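Local coordinates for 30-kDa cleavage and polyadenylation specificity factor 30 (Arabidopsis thaliana, PDB 5ZUU), which binds m6A-modified RNA through its YTH domain and, within the CPSF complex, takes part in pre-mRNA 3'-end formation and poly(A) site selection, at residues 68-73 against 110-115; 17-22 against 58-63; 119-124 against 142-147. One frame throughout, in Å; residues are numbered along the deposited sequence.

Contact 1 (68-73 against 110-115). With nucleotides of chain F.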
loop_
_atom_site.group_PDB
_atom_site.type_symbol
_atom_site.label_atom_id
_atom_site.label_comp_id
_atom_site.label_asym_id
_atom_site.label_seq_id
_atom_site.Cartn_x
_atom_site.Cartn_y
_atom_site.Cartn_z
ATOM N N THR A 68 12.641 6.012 6.175
ATOM C CA THR A 68 12.808 4.792 6.993
ATOM C C THR A 68 13.679 3.707 6.355
ATOM O O THR A 68 13.928 2.695 6.991
ATOM C CB THR A 68 11.481 4.080 7.289
ATOM O OG1 THR A 68 10.922 3.648 6.047
ATOM C CG2 THR A 68 10.548 4.952 8.074
ATOM N N ARG A 69 14.083 3.889 5.097
ATOM C CA ARG A 69 14.990 2.941 4.390
ATOM C C ARG A 69 14.275 1.574 4.180
ATOM O O ARG A 69 14.928 0.527 4.007
ATOM C CB ARG A 69 16.345 2.728 5.149
ATOM C CG ARG A 69 17.192 3.953 5.329
ATOM C CD ARG A 69 18.381 3.661 6.225
ATOM N NE ARG A 69 18.980 4.896 6.712
ATOM C CZ ARG A 69 19.901 5.610 6.062
ATOM N NH1 ARG A 69 20.398 5.211 4.892
ATOM N NH2 ARG A 69 20.328 6.749 6.565
ATOM N N HIS A 70 12.954 1.562 4.248
ATOM C CA HIS A 70 12.205 0.298 4.180
ATOM C C HIS A 70 10.856 0.511 3.408
ATOM O O HIS A 70 10.301 1.656 3.371
ATOM C CB HIS A 70 11.865 -0.232 5.605
ATOM C CG HIS A 70 13.019 -0.816 6.353
ATOM N ND1 HIS A 70 13.986 -0.040 6.965
ATOM C CD2 HIS A 70 13.330 -2.102 6.644
ATOM C CE1 HIS A 70 14.857 -0.822 7.576
ATOM N NE2 HIS A 70 14.486 -2.083 7.383
ATOM N N PHE A 71 10.339 -0.598 2.859
ATOM C CA PHE A 71 8.934 -0.748 2.531
ATOM C C PHE A 71 8.264 -1.398 3.708
ATOM O O PHE A 71 8.861 -2.283 4.292
ATOM C CB PHE A 71 8.733 -1.594 1.281
ATOM C CG PHE A 71 9.311 -0.976 0.023
ATOM C CD1 PHE A 71 8.611 0.014 -0.688
ATOM C CD2 PHE A 71 10.587 -1.362 -0.447
ATOM C CE1 PHE A 71 9.174 0.589 -1.832
ATOM C CE2 PHE A 71 11.159 -0.784 -1.603
ATOM C CZ PHE A 71 10.454 0.182 -2.285
ATOM N N GLN A 72 7.010 -1.012 4.004
ATOM C CA GLN A 72 6.258 -1.503 5.137
ATOM C C GLN A 72 5.091 -2.428 4.773
ATOM O O GLN A 72 4.379 -2.976 5.661
ATOM C CB GLN A 72 5.703 -0.343 5.943
ATOM C CG GLN A 72 6.660 0.367 6.842
ATOM C CD GLN A 72 7.597 1.344 6.127
ATOM O OE1 GLN A 72 7.218 1.984 5.167
ATOM N NE2 GLN A 72 8.811 1.433 6.589
ATOM N N GLY A 73 4.814 -2.634 3.502
ATOM C CA GLY A 73 3.704 -3.553 3.135
ATOM C C GLY A 73 3.019 -3.172 1.867
ATOM O O GLY A 73 3.500 -2.258 1.144
ATOM N N LEU A 110 1.817 -6.752 5.887
ATOM C CA LEU A 110 2.571 -5.759 6.631
ATOM C C LEU A 110 3.865 -6.338 7.187
ATOM O O LEU A 110 3.844 -7.426 7.788
ATOM C CB LEU A 110 1.667 -5.308 7.790
ATOM C CG LEU A 110 0.631 -4.344 7.217
ATOM C CD1 LEU A 110 -0.689 -4.349 8.022
ATOM C CD2 LEU A 110 1.236 -2.947 7.036
ATOM N N CYS A 111 4.968 -5.645 6.985
ATOM C CA CYS A 111 6.297 -6.199 7.266
ATOM C C CYS A 111 7.327 -5.064 7.209
ATOM O O CYS A 111 6.907 -3.952 7.104
ATOM C CB CYS A 111 6.599 -7.252 6.211
ATOM S SG CYS A 111 6.808 -6.572 4.515
ATOM N N GLU A 112 8.628 -5.302 7.379
ATOM C CA GLU A 112 9.638 -4.281 7.176
ATOM C C GLU A 112 10.637 -4.804 6.173
ATOM O O GLU A 112 11.462 -5.672 6.501
ATOM C CB GLU A 112 10.384 -3.886 8.459
ATOM C CG GLU A 112 9.578 -3.095 9.496
ATOM C CD GLU A 112 9.267 -1.621 9.082
ATOM O OE1 GLU A 112 9.975 -1.007 8.235
ATOM O OE2 GLU A 112 8.313 -1.057 9.658
ATOM N N LEU A 113 10.553 -4.323 4.944
ATOM C CA LEU A 113 11.408 -4.818 3.896
ATOM C C LEU A 113 12.477 -3.757 3.622
ATOM O O LEU A 113 12.215 -2.659 3.112
ATOM C CB LEU A 113 10.608 -5.093 2.648
ATOM C CG LEU A 113 11.428 -5.501 1.413
ATOM C CD1 LEU A 113 12.032 -6.880 1.612
ATOM C CD2 LEU A 113 10.527 -5.516 0.181
ATOM N N SER A 114 13.682 -4.060 4.028
ATOM C CA SER A 114 14.816 -3.168 3.818
ATOM C C SER A 114 15.109 -2.929 2.342
ATOM O O SER A 114 15.020 -3.846 1.528
ATOM C CB SER A 114 16.062 -3.824 4.454
ATOM O OG SER A 114 17.205 -3.139 4.039
ATOM N N PHE A 115 15.476 -1.699 2.016
ATOM C CA PHE A 115 15.873 -1.291 0.664
ATOM C C PHE A 115 17.131 -2.055 0.185
ATOM O O PHE A 115 17.317 -2.268 -1.016
ATOM C CB PHE A 115 16.163 0.242 0.570
ATOM C CG PHE A 115 14.949 1.165 0.700
ATOM C CD1 PHE A 115 13.654 0.738 0.526
ATOM C CD2 PHE A 115 15.139 2.548 0.961
ATOM C CE1 PHE A 115 12.577 1.608 0.665
ATOM C CE2 PHE A 115 14.045 3.406 1.082
ATOM C CZ PHE A 115 12.776 2.933 0.911
ATOM P P A F 8 17.910 5.786 1.370
ATOM O OP1 A F 8 18.120 4.323 1.610
ATOM O OP2 A F 8 17.035 6.567 2.281
ATOM O "O5'" A F 8 19.420 6.209 1.214
ATOM C "C5'" A F 8 19.787 7.477 1.532
ATOM C "C4'" A F 8 21.044 7.815 0.799
ATOM O "O4'" A F 8 20.692 8.672 -0.316
ATOM C "C3'" A F 8 21.959 8.627 1.704
ATOM O "O3'" A F 8 22.931 7.765 2.272
ATOM C "C2'" A F 8 22.369 9.800 0.841
ATOM O "O2'" A F 8 23.441 9.559 -0.056
ATOM C "C1'" A F 8 21.123 9.981 -0.021
ATOM N N9 A F 8 20.011 10.797 0.519
ATOM C C8 A F 8 18.743 10.487 0.968
ATOM N N7 A F 8 18.016 11.537 1.268
ATOM C C5 A F 8 18.855 12.608 0.996
ATOM C C6 A F 8 18.673 13.993 1.089
ATOM N N6 A F 8 17.548 14.562 1.521
ATOM N N1 A F 8 19.716 14.786 0.760
ATOM C C2 A F 8 20.846 14.215 0.319
ATOM N N3 A F 8 21.134 12.927 0.175
ATOM C C4 A F 8 20.083 12.167 0.526
ATOM P P G F 9 23.253 7.922 3.779
ATOM O OP1 G F 9 24.381 7.026 4.104
ATOM O OP2 G F 9 22.004 7.855 4.556
ATOM O "O5'" G F 9 23.791 9.414 3.820
ATOM C "C5'" G F 9 23.959 10.086 5.073
ATOM C "C4'" G F 9 24.645 11.389 4.787
ATOM O "O4'" G F 9 23.969 11.970 3.635
ATOM C "C3'" G F 9 24.605 12.442 5.891
ATOM O "O3'" G F 9 25.781 12.471 6.720
ATOM C "C2'" G F 9 24.616 13.725 5.086
ATOM O "O2'" G F 9 26.050 13.871 4.988
ATOM C "C1'" G F 9 23.719 13.337 3.881
ATOM N N9 G F 9 22.263 13.548 4.012
ATOM C C8 G F 9 21.271 12.618 4.234
ATOM N N7 G F 9 20.081 13.152 4.334
ATOM C C5 G F 9 20.296 14.510 4.149
ATOM C C6 G F 9 19.391 15.606 4.192
ATOM O O6 G F 9 18.172 15.593 4.356
ATOM N N1 G F 9 20.037 16.811 3.961
ATOM C C2 G F 9 21.378 16.955 3.741
ATOM N N2 G F 9 21.815 18.206 3.551
ATOM N N3 G F 9 22.238 15.957 3.737
ATOM C C4 G F 9 21.635 14.770 3.938
HETATM O O HOH W 1 17.613 -0.419 3.836
#
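Phe-71 and Leu-113 form the hydrogen-bonded pair of two antiparallel strands. The Leu-113 N to Phe-71 O bond is 2.7 Å and nearly straight, and Phe-71 N donates back to Leu-113 O. Phe-115 N adds a bond to Arg-69 O, and Cys-111 N one to Gln-72 O. The register slips by one residue between Phe-71 and Gly-73, a beta bulge.

Among the aromatic contacts, the edge of Phe-115 points at the face of Phe-71, with centroids 5.1 Å apart and planes at 67°. One face of the Phe-115 ring lies against the backbone of Arg-69 and His-70.

Gln-72 and Glu-112 meet beside His-70, whose CB lies 3.3 Å from Glu-112 OE1 and whose ND1 donates to Thr-68 O. Gln-72 NE2 reaches the syn side of Glu-112 OE1 at 3.2 Å and also binds Thr-68 OG1. Its OE1 accepts from Val-65 N, so both ends of the amide are held and its flip is set. Glu-112 OE2 has a salt bridge to Arg-27.

The RNA is gripped by Arg-69. Its NH1 and NH2 both bind OP2 of G9 of chain F, the NH2 bond being 2.8 Å.

Strand 58-65 flanks 70-77 in the sheet. Helix 142-154 packs on Phe-71 and Leu-113, and helix 27-36 meets Gln-72 and Leu-110.

Contact 2 (17-22 against 58-63); sequences NRYFVV and NVILIF
Val-22 lays its CG1 methyl over one face of the Phe-63 ring, 3.6 Å from the centroid, in a CH-pi contact. With chi1 at 166°, CG1 is anti to the backbone N and sits above the ring. CG2 turns to Leu-61 CB at 3.8 Å. This is the tightly packed end of the pair. On the opposite face of the sheet, Tyr-19 and Ile-60 lie side by side, and Tyr-19 CD2 touches Ile-60 CB at 3.7 Å.

Ile-60 bonds to 17-22 through both its N and its O: N donates to Arg-18 O at 2.8 Å, and O accepts from Phe-20 N.

The start of the pair is polar and less closely bonded, though both asparagines are buried. Asn-58 ND2 donates to Asn-17 OD1 at 3.0 Å, but the bond is bent (138°). Asn-17 ND2 binds Tyr-19 OH, and Asn-58 OD1 is taken by Lys-76. Arg-18, partly exposed, marks the side nearer solvent. It extends from segment 58-63 to salt bridges with Glu-139 and Glu-51.

Helix 46-55 packs on Phe-20 and Val-59. Strands 17-24 and 58-65 are parallel neighbours. The chain between them holds helices 27-36 and 46-55 with short strand 38-39 between these, an elaborated beta-alpha-beta type of crossover at the centre of the YTH fold.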
loop_
_atom_site.group_PDB
_atom_site.type_symbol
_atom_site.label_atom_id
_atom_site.label_comp_id
_atom_site.label_asym_id
_atom_site.label_seq_id
_atom_site.Cartn_x
_atom_site.Cartn_y
_atom_site.Cartn_z
ATOM N N ASN A 17 -2.573 -7.345 -12.294
ATOM C CA ASN A 17 -2.477 -6.300 -11.292
ATOM C C ASN A 17 -1.643 -5.137 -11.849
ATOM O O ASN A 17 -0.800 -5.329 -12.716
ATOM C CB ASN A 17 -1.749 -6.852 -10.082
ATOM C CG ASN A 17 -2.438 -8.019 -9.409
ATOM O OD1 ASN A 17 -3.653 -8.273 -9.527
ATOM N ND2 ASN A 17 -1.658 -8.705 -8.619
ATOM N N ARG A 18 -1.829 -3.941 -11.296
ATOM C CA ARG A 18 -0.831 -2.857 -11.440
ATOM C C ARG A 18 -0.405 -2.517 -10.064
ATOM O O ARG A 18 -1.216 -2.711 -9.083
ATOM C CB ARG A 18 -1.454 -1.621 -12.125
ATOM C CG ARG A 18 -1.768 -1.935 -13.557
ATOM C CD ARG A 18 -2.607 -0.874 -14.215
ATOM N NE ARG A 18 -1.831 0.353 -14.424
ATOM C CZ ARG A 18 -2.343 1.451 -14.992
ATOM N NH1 ARG A 18 -3.582 1.466 -15.393
ATOM N NH2 ARG A 18 -1.598 2.521 -15.182
ATOM N N TYR A 19 0.800 -1.960 -9.979
ATOM C CA TYR A 19 1.521 -1.729 -8.743
ATOM C C TYR A 19 2.050 -0.312 -8.701
ATOM O O TYR A 19 2.696 0.135 -9.682
ATOM C CB TYR A 19 2.784 -2.688 -8.686
ATOM C CG TYR A 19 2.419 -4.119 -8.800
ATOM C CD1 TYR A 19 2.170 -4.706 -10.049
ATOM C CD2 TYR A 19 2.235 -4.892 -7.668
ATOM C CE1 TYR A 19 1.789 -6.045 -10.146
ATOM C CE2 TYR A 19 1.861 -6.224 -7.764
ATOM C CZ TYR A 19 1.621 -6.784 -8.991
ATOM O OH TYR A 19 1.221 -8.084 -9.066
ATOM N N PHE A 20 1.821 0.366 -7.561
ATOM C CA PHE A 20 2.276 1.746 -7.339
ATOM C C PHE A 20 2.967 1.813 -6.002
ATOM O O PHE A 20 2.486 1.219 -5.047
ATOM C CB PHE A 20 1.077 2.751 -7.356
ATOM C CG PHE A 20 0.377 2.853 -8.671
ATOM C CD1 PHE A 20 -0.492 1.881 -9.087
ATOM C CD2 PHE A 20 0.589 3.928 -9.507
ATOM C CE1 PHE A 20 -1.105 1.955 -10.346
ATOM C CE2 PHE A 20 -0.021 4.017 -10.754
ATOM C CZ PHE A 20 -0.862 3.021 -11.171
ATOM N N VAL A 21 4.095 2.517 -5.930
ATOM C CA VAL A 21 4.701 2.861 -4.655
ATOM C C VAL A 21 3.985 4.072 -4.074
ATOM O O VAL A 21 3.769 5.057 -4.770
ATOM C CB VAL A 21 6.200 3.186 -4.767
ATOM C CG1 VAL A 21 6.775 3.677 -3.426
ATOM C CG2 VAL A 21 6.960 1.959 -5.243
ATOM N N VAL A 22 3.557 3.967 -2.824
ATOM C CA VAL A 22 2.876 5.002 -2.114
ATOM C C VAL A 22 3.810 5.429 -1.003
ATOM O O VAL A 22 4.388 4.575 -0.309
ATOM C CB VAL A 22 1.569 4.473 -1.517
ATOM C CG1 VAL A 22 1.010 5.449 -0.479
ATOM C CG2 VAL A 22 0.591 4.225 -2.637
ATOM N N ASN A 58 -7.077 -5.410 -9.718
ATOM C CA ASN A 58 -6.364 -5.120 -8.483
ATOM C C ASN A 58 -5.244 -4.114 -8.672
ATOM O O ASN A 58 -4.337 -4.308 -9.490
ATOM C CB ASN A 58 -5.688 -6.378 -7.966
ATOM C CG ASN A 58 -6.642 -7.494 -7.742
ATOM O OD1 ASN A 58 -7.429 -7.459 -6.828
ATOM N ND2 ASN A 58 -6.505 -8.531 -8.509
ATOM N N VAL A 59 -5.335 -3.033 -7.927
ATOM C CA VAL A 59 -4.309 -2.066 -7.825
ATOM C C VAL A 59 -3.689 -2.311 -6.485
ATOM O O VAL A 59 -4.359 -2.261 -5.394
ATOM C CB VAL A 59 -4.897 -0.647 -7.921
ATOM C CG1 VAL A 59 -3.809 0.402 -7.692
ATOM C CG2 VAL A 59 -5.529 -0.472 -9.272
ATOM N N ILE A 60 -2.417 -2.665 -6.564
ATOM C CA ILE A 60 -1.606 -2.963 -5.405
ATOM C C ILE A 60 -0.702 -1.776 -5.056
ATOM O O ILE A 60 0.111 -1.342 -5.875
ATOM C CB ILE A 60 -0.785 -4.259 -5.618
ATOM C CG1 ILE A 60 -1.729 -5.402 -6.028
ATOM C CG2 ILE A 60 0.019 -4.617 -4.332
ATOM C CD1 ILE A 60 -2.881 -5.645 -5.061
ATOM N N LEU A 61 -0.875 -1.251 -3.847
ATOM C CA LEU A 61 -0.125 -0.084 -3.316
ATOM C C LEU A 61 0.921 -0.585 -2.344
ATOM O O LEU A 61 0.591 -1.082 -1.291
ATOM C CB LEU A 61 -1.110 0.817 -2.582
ATOM C CG LEU A 61 -2.338 1.232 -3.422
ATOM C CD1 LEU A 61 -3.236 2.093 -2.601
ATOM C CD2 LEU A 61 -1.922 2.007 -4.677
ATOM N N ILE A 62 2.188 -0.421 -2.698
ATOM C CA ILE A 62 3.304 -0.790 -1.897
ATOM C C ILE A 62 3.790 0.433 -1.150
ATOM O O ILE A 62 4.374 1.343 -1.754
ATOM C CB ILE A 62 4.422 -1.362 -2.807
ATOM C CG1 ILE A 62 3.909 -2.601 -3.542
ATOM C CG2 ILE A 62 5.680 -1.692 -2.021
ATOM C CD1 ILE A 62 4.855 -3.149 -4.651
ATOM N N PHE A 63 3.640 0.432 0.179
ATOM C CA PHE A 63 3.887 1.589 1.026
ATOM C C PHE A 63 5.280 1.684 1.500
ATOM O O PHE A 63 5.904 0.720 1.824
ATOM C CB PHE A 63 3.003 1.595 2.286
ATOM C CG PHE A 63 1.663 2.155 2.047
ATOM C CD1 PHE A 63 0.796 1.530 1.124
ATOM C CD2 PHE A 63 1.227 3.312 2.709
ATOM C CE1 PHE A 63 -0.489 2.031 0.896
ATOM C CE2 PHE A 63 -0.040 3.825 2.469
ATOM C CZ PHE A 63 -0.906 3.190 1.566
#

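Contact 3 (119-124 against 142-147); sequences RNLRNP and PSVGEQ
Segment 119-124 runs as a loop into a short, weakly bonded strand at about 122-123, while 142-147 is the first turn and a half of helix 142-154. In the YTH domain this contact sets the edge of a small two-stranded antiparallel sheet, 122-123 with 129-130, against that helix. No hydrogen bond crosses between the segments. Inside the helix, Glu-146 N bonds to Pro-142 O. Glu-141, just before the helix, accepts from Val-144 N through its OE1.

Val-144 is the centre of the packing, and its side chain points at the loop. Its CG2 lies 4.0 Å from Pro-124 CD, the two side chains meeting at a slant. Its CG1 faces Leu-121 CD2 at 4.1 Å, and these two side chains run alongside each other, antiparallel. Leu-121 also reaches one turn further along the helix. Its CD1 touches Gln-147 CB at 3.9 Å, with the side chains at about a right angle. Gln-147 bends at chi2 (-56°), and its amide turns from the loop. The patch is small and lies at the surface.

The backbone takes part too: both methyls of Val-144 straddle a carbonyl oxygen, with CG2 3.3 Å and CG1 3.4 Å from Arg-122 O.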
loop_
_atom_site.group_PDB
_atom_site.type_symbol
_atom_site.label_atom_id
_atom_site.label_comp_id
_atom_site.label_asym_id
_atom_site.label_seq_id
_atom_site.Cartn_x
_atom_site.Cartn_y
_atom_site.Cartn_z
ATOM N N ARG A 119 17.857 -3.997 -3.706
ATOM C CA ARG A 119 18.851 -3.159 -4.393
ATOM C C ARG A 119 19.173 -3.656 -5.807
ATOM O O ARG A 119 19.738 -2.914 -6.583
ATOM C CB ARG A 119 20.137 -3.019 -3.563
ATOM C CG ARG A 119 21.020 -4.289 -3.429
ATOM C CD ARG A 119 22.186 -4.006 -2.438
ATOM N NE ARG A 119 23.122 -5.111 -2.313
ATOM C CZ ARG A 119 22.880 -6.249 -1.654
ATOM N NH1 ARG A 119 21.702 -6.529 -1.054
ATOM N NH2 ARG A 119 23.820 -7.157 -1.601
ATOM N N ASN A 120 18.816 -4.890 -6.153
ATOM C CA ASN A 120 19.020 -5.358 -7.530
ATOM C C ASN A 120 17.776 -5.202 -8.398
ATOM O O ASN A 120 17.718 -5.719 -9.519
ATOM C CB ASN A 120 19.604 -6.766 -7.528
ATOM C CG ASN A 120 18.637 -7.791 -7.006
ATOM O OD1 ASN A 120 17.721 -7.404 -6.280
ATOM N ND2 ASN A 120 18.830 -9.075 -7.358
ATOM N N LEU A 121 16.772 -4.461 -7.917
ATOM C CA LEU A 121 15.520 -4.319 -8.625
ATOM C C LEU A 121 15.396 -2.903 -9.085
ATOM O O LEU A 121 15.367 -1.997 -8.272
ATOM C CB LEU A 121 14.306 -4.614 -7.732
ATOM C CG LEU A 121 13.500 -5.845 -7.846
ATOM C CD1 LEU A 121 12.108 -5.678 -7.207
ATOM C CD2 LEU A 121 13.319 -6.174 -9.305
ATOM N N ARG A 122 15.199 -2.723 -10.392
ATOM C CA ARG A 122 15.007 -1.407 -10.997
ATOM C C ARG A 122 13.707 -1.300 -11.755
ATOM O O ARG A 122 13.178 -2.307 -12.196
ATOM C CB ARG A 122 16.171 -1.081 -11.893
ATOM C CG ARG A 122 17.421 -0.814 -11.093
ATOM C CD ARG A 122 18.669 -0.823 -11.992
ATOM N NE ARG A 122 19.820 -0.446 -11.191
ATOM C CZ ARG A 122 20.407 0.736 -11.197
ATOM N NH1 ARG A 122 19.948 1.703 -11.972
ATOM N NH2 ARG A 122 21.472 0.959 -10.411
ATOM N N ASN A 123 13.206 -0.065 -11.878
ATOM C CA ASN A 123 11.913 0.241 -12.497
ATOM C C ASN A 123 12.063 0.996 -13.861
ATOM O O ASN A 123 12.346 2.180 -13.854
ATOM C CB ASN A 123 11.105 1.132 -11.589
ATOM C CG ASN A 123 9.720 1.383 -12.107
ATOM O OD1 ASN A 123 9.297 0.795 -13.108
ATOM N ND2 ASN A 123 8.994 2.306 -11.449
ATOM N N PRO A 124 11.815 0.305 -14.999
ATOM C CA PRO A 124 11.785 0.912 -16.364
ATOM C C PRO A 124 10.879 2.138 -16.481
ATOM O O PRO A 124 11.180 3.020 -17.225
ATOM C CB PRO A 124 11.273 -0.212 -17.255
ATOM C CG PRO A 124 11.627 -1.456 -16.559
ATOM C CD PRO A 124 11.596 -1.144 -15.069
ATOM N N PRO A 142 4.996 -3.672 -14.432
ATOM C CA PRO A 142 4.256 -4.623 -13.572
ATOM C C PRO A 142 4.975 -5.899 -13.206
ATOM O O PRO A 142 4.679 -6.507 -12.149
ATOM C CB PRO A 142 2.983 -4.928 -14.375
ATOM C CG PRO A 142 3.227 -4.352 -15.749
ATOM C CD PRO A 142 4.174 -3.221 -15.551
ATOM N N SER A 143 5.895 -6.301 -14.062
ATOM C CA SER A 143 6.756 -7.434 -13.727
ATOM C C SER A 143 7.693 -7.094 -12.599
ATOM O O SER A 143 7.907 -7.933 -11.724
ATOM C CB SER A 143 7.574 -7.933 -14.923
ATOM O OG SER A 143 6.724 -8.585 -15.827
ATOM N N VAL A 144 8.197 -5.870 -12.566
ATOM C CA VAL A 144 9.005 -5.448 -11.445
ATOM C C VAL A 144 8.157 -5.298 -10.150
ATOM O O VAL A 144 8.607 -5.652 -9.074
ATOM C CB VAL A 144 9.723 -4.168 -11.781
ATOM C CG1 VAL A 144 10.450 -3.609 -10.580
ATOM C CG2 VAL A 144 10.715 -4.406 -12.896
ATOM N N GLY A 145 6.921 -4.801 -10.268
ATOM C CA GLY A 145 5.981 -4.697 -9.159
ATOM C C GLY A 145 5.668 -6.000 -8.501
ATOM O O GLY A 145 5.660 -6.136 -7.295
ATOM N N GLU A 146 5.470 -7.003 -9.319
ATOM C CA GLU A 146 5.261 -8.346 -8.823
ATOM C C GLU A 146 6.536 -8.919 -8.087
ATOM O O GLU A 146 6.415 -9.468 -7.049
ATOM C CB GLU A 146 4.845 -9.176 -10.006
ATOM C CG GLU A 146 4.478 -10.612 -9.725
ATOM C CD GLU A 146 4.135 -11.277 -11.056
ATOM O OE1 GLU A 146 5.004 -11.246 -11.997
ATOM O OE2 GLU A 146 2.982 -11.726 -11.196
ATOM N N GLN A 147 7.737 -8.665 -8.590
ATOM C CA GLN A 147 8.944 -8.987 -7.876
ATOM C C GLN A 147 9.101 -8.292 -6.567
ATOM O O GLN A 147 9.499 -8.936 -5.597
ATOM C CB GLN A 147 10.214 -8.735 -8.723
ATOM C CG GLN A 147 10.275 -9.606 -9.971
ATOM C CD GLN A 147 10.183 -11.098 -9.639
ATOM O OE1 GLN A 147 10.819 -11.554 -8.689
ATOM N NE2 GLN A 147 9.383 -11.857 -10.391
#

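Contacts 1 and 2 belong to the same mixed sheet, their centres about 14 Å apart. Strands 58-65 and 70-77 are neighbours in it. Phe-63 N lies 2.9 Å from Gly-73 O, and Gln-72 N lies 3.0 Å from Phe-63 O, both probable hydrogen bonds. Phe-71 CD1 packs on Ile-62 CG2 at 3.6 Å. Contact 3 lies about 12 Å from contact 2 between centres. Its helix rests on that sheet, with Gly-145 CA 3.6 Å from Tyr-19 CG. Contacts 1 and 3 adjoin in sequence but do not otherwise touch. Contact 1 meets the RNA directly. The nearest atom of contact 2 is about 7 Å from the bound RNA. The nearest atom of contact 3 is about 9 Å from the bound RNA.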